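Local atomic coordinates of DNA polymerase (PDB entry 5MDN), a protein that probably catalyses template-directed DNA synthesis, adding deoxyribonucleotides from their triphosphates to a growing DNA strand with release of diphosphate. Residues Val16-Val21 with Val32-Arg37; Val132-Glu137 with Glu148-Ala153. All coordinates share one frame; numbering follows the deposited sequence.

Contact 1 (Val16-Val21 with Val32-Arg37); sequences VPEVRV and VLVDRR
The beta hairpin of strands 17-24 and 30-35 pairs Val19 with Asp35 and Val21 with Leu33 as antiparallel hydrogen-bonded pairs, with Arg20 and Val34 forming the non-hydrogen-bonded pair between them. Val19 N lies 2.9 Å from Asp35 O, and Asp35 N returns a bond to Val19 O at 3.0 Å. In the next such pair, Val21 N to Leu33 O and Leu33 N to Val21 O both measure 2.8 Å. Beta-branched valines suit these extended backbones. Strand 17-24 also bonds to strand 5-12, and strand 30-35 to strand 144-155, so the hairpin lies inside a five-stranded mixed sheet in the N-terminal part of this family B polymerase; on the face carrying Val19, Val21, Leu33 and Asp35, Val19 packs on helix 115-123, and the side chain of Val21 is about 7 Å from that of the magnesium ligand Asp7. On the face carrying Arg20 and Val34, charged side chains lie against valine. Glu18 holds CG anti to its backbone N (chi1 178°) and runs out extended, its CG passing 3.4 Å from Val34 CG2. Alongside it lies Arg36, pointing the same way, with the carboxylate and guanidinium planes 83° apart. Glu18 OE1 meets Arg36 NE at 3.0 Å in a salt bridge, but the N-H is bent (122°), so the hydrogen bond is weak. Glu18 OE2 pairs with Arg20 NH2 at 3.2 Å, so one carboxylate joins two arginines; Arg36 NH1 has a further partner in Glu148. Where the strand ends, Asp35 OD1 accepts Arg37 N at 3.0 Å in an Asx turn, and its OD2 bonds to Tyr119 OH.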
loop_
_atom_site.group_PDB
_atom_site.type_symbol
_atom_site.label_atom_id
_atom_site.label_comp_id
_atom_site.label_asym_id
_atom_site.label_seq_id
_atom_site.Cartn_x
_atom_site.Cartn_y
_atom_site.Cartn_z
ATOM N N VAL A 16 1.572 5.461 -34.849
ATOM C CA VAL A 16 0.809 4.251 -34.580
ATOM C C VAL A 16 1.267 3.679 -33.244
ATOM O O VAL A 16 2.452 3.375 -33.075
ATOM C CB VAL A 16 0.945 3.197 -35.695
ATOM C CG1 VAL A 16 2.337 3.213 -36.295
ATOM C CG2 VAL A 16 0.607 1.808 -35.165
ATOM N N PRO A 17 0.380 3.525 -32.260
ATOM C CA PRO A 17 0.809 3.071 -30.934
ATOM C C PRO A 17 1.067 1.575 -30.914
ATOM O O PRO A 17 0.347 0.787 -31.533
ATOM C CB PRO A 17 -0.375 3.446 -30.034
ATOM C CG PRO A 17 -1.553 3.392 -30.944
ATOM C CD PRO A 17 -1.067 3.789 -32.317
ATOM N N GLU A 18 2.115 1.189 -30.192
ATOM C CA GLU A 18 2.607 -0.182 -30.183
ATOM C C GLU A 18 2.751 -0.650 -28.741
ATOM O O GLU A 18 3.504 -0.051 -27.967
ATOM C CB GLU A 18 3.940 -0.257 -30.929
ATOM C CG GLU A 18 4.576 -1.611 -30.953
ATOM C CD GLU A 18 5.883 -1.621 -31.723
ATOM O OE1 GLU A 18 5.865 -1.296 -32.929
ATOM O OE2 GLU A 18 6.927 -1.952 -31.123
ATOM N N VAL A 19 2.044 -1.725 -28.385
ATOM C CA VAL A 19 2.051 -2.255 -27.023
ATOM C C VAL A 19 3.134 -3.318 -26.898
ATOM O O VAL A 19 3.234 -4.220 -27.738
ATOM C CB VAL A 19 0.675 -2.833 -26.651
ATOM C CG1 VAL A 19 0.674 -3.322 -25.212
ATOM C CG2 VAL A 19 -0.413 -1.801 -26.870
ATOM N N ARG A 20 3.942 -3.217 -25.844
ATOM C CA ARG A 20 4.972 -4.198 -25.535
ATOM C C ARG A 20 4.680 -4.854 -24.192
ATOM O O ARG A 20 4.269 -4.184 -23.239
ATOM C CB ARG A 20 6.359 -3.549 -25.502
ATOM C CG ARG A 20 6.717 -2.777 -26.758
ATOM C CD ARG A 20 8.224 -2.693 -26.934
ATOM N NE ARG A 20 8.594 -2.078 -28.204
ATOM C CZ ARG A 20 8.866 -0.785 -28.356
ATOM N NH1 ARG A 20 8.811 0.033 -27.314
ATOM N NH2 ARG A 20 9.191 -0.309 -29.549
ATOM N N VAL A 21 4.891 -6.169 -24.121
ATOM C CA VAL A 21 4.713 -6.938 -22.893
ATOM C C VAL A 21 5.954 -7.797 -22.692
ATOM O O VAL A 21 6.289 -8.619 -23.554
ATOM C CB VAL A 21 3.449 -7.816 -22.927
ATOM C CG1 VAL A 21 3.115 -8.308 -21.530
ATOM C CG2 VAL A 21 2.271 -7.053 -23.520
ATOM N N VAL A 32 9.916 -10.508 -25.260
ATOM C CA VAL A 32 9.001 -9.374 -25.325
ATOM C C VAL A 32 8.000 -9.625 -26.447
ATOM O O VAL A 32 8.386 -9.961 -27.573
ATOM C CB VAL A 32 9.750 -8.040 -25.535
ATOM C CG1 VAL A 32 10.753 -8.147 -26.676
ATOM C CG2 VAL A 32 8.765 -6.906 -25.782
ATOM N N LEU A 33 6.715 -9.474 -26.134
ATOM C CA LEU A 33 5.634 -9.644 -27.093
ATOM C C LEU A 33 5.100 -8.276 -27.486
ATOM O O LEU A 33 4.966 -7.386 -26.642
ATOM C CB LEU A 33 4.511 -10.513 -26.519
ATOM C CG LEU A 33 4.608 -12.025 -26.743
ATOM C CD1 LEU A 33 5.895 -12.601 -26.180
ATOM C CD2 LEU A 33 3.397 -12.725 -26.145
ATOM N N VAL A 34 4.788 -8.113 -28.770
ATOM C CA VAL A 34 4.424 -6.814 -29.314
ATOM C C VAL A 34 3.127 -6.917 -30.108
ATOM O O VAL A 34 2.825 -7.945 -30.722
ATOM C CB VAL A 34 5.575 -6.248 -30.181
ATOM C CG1 VAL A 34 5.543 -6.814 -31.596
ATOM C CG2 VAL A 34 5.540 -4.747 -30.185
ATOM N N ASP A 35 2.340 -5.841 -30.060
ATOM C CA ASP A 35 1.097 -5.736 -30.819
ATOM C C ASP A 35 0.970 -4.317 -31.349
ATOM O O ASP A 35 0.940 -3.362 -30.567
ATOM C CB ASP A 35 -0.121 -6.092 -29.961
ATOM C CG ASP A 35 -1.345 -6.435 -30.795
ATOM O OD1 ASP A 35 -1.418 -6.000 -31.965
ATOM O OD2 ASP A 35 -2.237 -7.140 -30.278
ATOM N N ARG A 36 0.893 -4.180 -32.672
ATOM C CA ARG A 36 0.738 -2.881 -33.309
ATOM C C ARG A 36 -0.695 -2.587 -33.737
ATOM O O ARG A 36 -0.995 -1.444 -34.097
ATOM C CB ARG A 36 1.664 -2.786 -34.527
ATOM C CG ARG A 36 3.111 -3.121 -34.213
ATOM C CD ARG A 36 4.018 -2.897 -35.415
ATOM N NE ARG A 36 5.404 -3.251 -35.117
ATOM C CZ ARG A 36 5.880 -4.492 -35.124
ATOM N NH1 ARG A 36 5.084 -5.513 -35.414
ATOM N NH2 ARG A 36 7.155 -4.715 -34.834
ATOM N N ARG A 37 -1.578 -3.585 -33.718
ATOM C CA ARG A 37 -2.910 -3.440 -34.288
ATOM C C ARG A 37 -3.938 -2.863 -33.319
ATOM O O ARG A 37 -4.967 -2.349 -33.774
ATOM C CB ARG A 37 -3.380 -4.793 -34.834
ATOM C CG ARG A 37 -2.596 -5.185 -36.079
ATOM C CD ARG A 37 -3.093 -6.445 -36.763
ATOM N NE ARG A 37 -2.331 -6.683 -37.987
ATOM C CZ ARG A 37 -1.224 -7.416 -38.050
ATOM N NH1 ARG A 37 -0.749 -8.000 -36.958
ATOM N NH2 ARG A 37 -0.590 -7.566 -39.205
#

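Contact 2 (Val132-Glu137 with Glu148-Ala153); sequences VVEARE and EVVEWA
Val133 lies against Trp152, with CG1 over one face of the indole. The methyl is 3.5 Å from the centroid of the six-membered ring and 17° off its normal, a CH-pi contact. With CG anti to its own carbonyl carbon (chi1 -68°), Trp152 carries its ring alongside Val133, and its NE1 hydrogen-bonds to Tyr119 OH; a broad ring with one polar N-H suits this place beside helix 115-123. Phe3 also packs on both Val133 and Trp152, and small Ala135 sets its CB 3.9 Å from Val149 CA.

The opposite face, with Glu134, Arg136, Glu148 and Glu151, is looser and largely open to solvent, and charged residues fit it. Glu134 and Glu151 are exposed there, their OE1 atoms 5.0 Å apart, so the like charges do not touch. Arg136, bent at chi3 (58°), brings NH1 to Glu148 OE1 in a salt bridge at the guanidinium edge, while its CG rests 3.9 Å from Val150 CG2.

Midway along the strands, between Glu134 and Ala135, the pairing slips by one residue. Glu134 O accepts Val150 N at 2.7 Å and, weakly, Glu151 N at 3.3 Å. Two residues thus face one, the signature of a classic beta bulge, here set in the hairpin of strands 131-141 and 144-155.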
loop_
_atom_site.group_PDB
_atom_site.type_symbol
_atom_site.label_atom_id
_atom_site.label_comp_id
_atom_site.label_asym_id
_atom_site.label_seq_id
_atom_site.Cartn_x
_atom_site.Cartn_y
_atom_site.Cartn_z
ATOM N N VAL A 132 -1.583 -17.908 -22.735
ATOM C CA VAL A 132 -1.411 -18.684 -23.958
ATOM C C VAL A 132 -1.489 -17.727 -25.137
ATOM O O VAL A 132 -2.446 -16.951 -25.254
ATOM C CB VAL A 132 -2.465 -19.798 -24.076
ATOM C CG1 VAL A 132 -2.193 -20.659 -25.300
ATOM C CG2 VAL A 132 -2.484 -20.647 -22.815
ATOM N N VAL A 133 -0.487 -17.782 -26.011
ATOM C CA VAL A 133 -0.343 -16.820 -27.098
ATOM C C VAL A 133 0.093 -17.550 -28.357
ATOM O O VAL A 133 1.003 -18.385 -28.316
ATOM C CB VAL A 133 0.674 -15.708 -26.765
ATOM C CG1 VAL A 133 -0.016 -14.362 -26.674
ATOM C CG2 VAL A 133 1.429 -16.027 -25.478
ATOM N N GLU A 134 -0.559 -17.235 -29.472
ATOM C CA GLU A 134 -0.024 -17.517 -30.794
ATOM C C GLU A 134 0.739 -16.276 -31.237
ATOM O O GLU A 134 0.146 -15.203 -31.391
ATOM C CB GLU A 134 -1.143 -17.860 -31.776
ATOM C CG GLU A 134 -0.664 -18.441 -33.096
ATOM C CD GLU A 134 -1.775 -18.539 -34.123
ATOM O OE1 GLU A 134 -2.950 -18.672 -33.717
ATOM O OE2 GLU A 134 -1.477 -18.487 -35.335
ATOM N N ALA A 135 2.046 -16.416 -31.435
ATOM C CA ALA A 135 2.885 -15.252 -31.688
ATOM C C ALA A 135 4.032 -15.620 -32.614
ATOM O O ALA A 135 4.791 -16.552 -32.335
ATOM C CB ALA A 135 3.426 -14.675 -30.376
ATOM N N ARG A 136 4.145 -14.876 -33.712
ATOM C CA ARG A 136 5.222 -15.075 -34.670
ATOM C C ARG A 136 6.538 -14.533 -34.135
ATOM O O ARG A 136 6.589 -13.450 -33.552
ATOM C CB ARG A 136 4.879 -14.355 -35.975
ATOM C CG ARG A 136 3.612 -14.840 -36.646
ATOM C CD ARG A 136 3.267 -14.010 -37.875
ATOM N NE ARG A 136 4.313 -13.995 -38.894
ATOM C CZ ARG A 136 5.104 -12.950 -39.117
ATOM N NH1 ARG A 136 4.958 -11.851 -38.391
ATOM N NH2 ARG A 136 6.033 -12.993 -40.064
ATOM N N GLU A 137 7.612 -15.286 -34.333
ATOM C CA GLU A 137 8.910 -14.834 -33.851
ATOM C C GLU A 137 9.514 -13.927 -34.925
ATOM O O GLU A 137 9.768 -14.370 -36.053
ATOM C CB GLU A 137 9.805 -16.023 -33.482
ATOM C CG GLU A 137 10.303 -16.904 -34.611
ATOM C CD GLU A 137 11.125 -18.081 -34.107
ATOM O OE1 GLU A 137 10.629 -18.850 -33.253
ATOM O OE2 GLU A 137 12.278 -18.229 -34.563
ATOM N N GLU A 148 5.750 -10.986 -32.535
ATOM C CA GLU A 148 4.506 -10.343 -32.936
ATOM C C GLU A 148 3.347 -11.225 -32.496
ATOM O O GLU A 148 3.252 -12.381 -32.917
ATOM C CB GLU A 148 4.445 -10.130 -34.447
ATOM C CG GLU A 148 5.133 -8.884 -34.966
ATOM C CD GLU A 148 4.897 -8.684 -36.455
ATOM O OE1 GLU A 148 4.592 -9.679 -37.147
ATOM O OE2 GLU A 148 5.004 -7.533 -36.927
ATOM N N VAL A 149 2.462 -10.680 -31.671
ATOM C CA VAL A 149 1.332 -11.455 -31.174
ATOM C C VAL A 149 0.292 -11.563 -32.280
ATOM O O VAL A 149 -0.011 -10.580 -32.971
ATOM C CB VAL A 149 0.748 -10.835 -29.891
ATOM C CG1 VAL A 149 1.853 -10.568 -28.883
ATOM C CG2 VAL A 149 -0.027 -9.568 -30.178
ATOM N N VAL A 150 -0.209 -12.771 -32.499
ATOM C CA VAL A 150 -1.325 -12.970 -33.416
ATOM C C VAL A 150 -2.654 -12.922 -32.677
ATOM O O VAL A 150 -3.562 -12.178 -33.058
ATOM C CB VAL A 150 -1.151 -14.295 -34.186
ATOM C CG1 VAL A 150 -2.248 -14.453 -35.225
ATOM C CG2 VAL A 150 0.223 -14.351 -34.836
ATOM N N GLU A 151 -2.791 -13.709 -31.613
ATOM C CA GLU A 151 -4.022 -13.723 -30.839
ATOM C C GLU A 151 -3.720 -14.238 -29.439
ATOM O O GLU A 151 -2.978 -15.211 -29.276
ATOM C CB GLU A 151 -5.092 -14.588 -31.514
ATOM C CG GLU A 151 -6.453 -14.514 -30.853
ATOM C CD GLU A 151 -7.482 -15.379 -31.546
ATOM O OE1 GLU A 151 -7.095 -16.416 -32.123
ATOM O OE2 GLU A 151 -8.676 -15.015 -31.523
ATOM N N TRP A 152 -4.297 -13.579 -28.436
ATOM C CA TRP A 152 -4.224 -14.046 -27.061
ATOM C C TRP A 152 -5.335 -15.053 -26.790
ATOM O O TRP A 152 -6.506 -14.799 -27.096
ATOM C CB TRP A 152 -4.333 -12.876 -26.083
ATOM C CG TRP A 152 -3.163 -11.948 -26.102
ATOM C CD1 TRP A 152 -2.962 -10.899 -26.950
ATOM C CD2 TRP A 152 -2.038 -11.969 -25.215
ATOM N NE1 TRP A 152 -1.775 -10.272 -26.654
ATOM C CE2 TRP A 152 -1.189 -10.909 -25.593
ATOM C CE3 TRP A 152 -1.666 -12.782 -24.141
ATOM C CZ2 TRP A 152 0.011 -10.643 -24.935
ATOM C CZ3 TRP A 152 -0.473 -12.519 -23.490
ATOM C CH2 TRP A 152 0.351 -11.457 -23.889
ATOM N N ALA A 153 -4.967 -16.193 -26.215
ATOM C CA ALA A 153 -5.953 -17.122 -25.680
ATOM C C ALA A 153 -6.231 -16.787 -24.221
ATOM O O ALA A 153 -6.221 -15.613 -23.836
ATOM C CB ALA A 153 -5.474 -18.567 -25.825
#

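How the contacts relate
From the N terminus, contact 1 closes first, joining the arms of a hairpin whose turn lies between strands 17-24 and 30-35. The chain then builds a separate four-stranded antiparallel sheet and helix 115-123 before contact 2 closes a second hairpin. The two loops are in series, neither enclosing nor crossing the other. In space they join, because strand 144-155 runs parallel to strand 30-35 as its neighbour in one sheet. Val34 O and Val149 N, 2.9 Å apart, probably form a hydrogen bond across this seam, and Leu33 packs on Val149 beside it. Helix 115-123, lying between the two hairpins in the chain, packs on side chains of both.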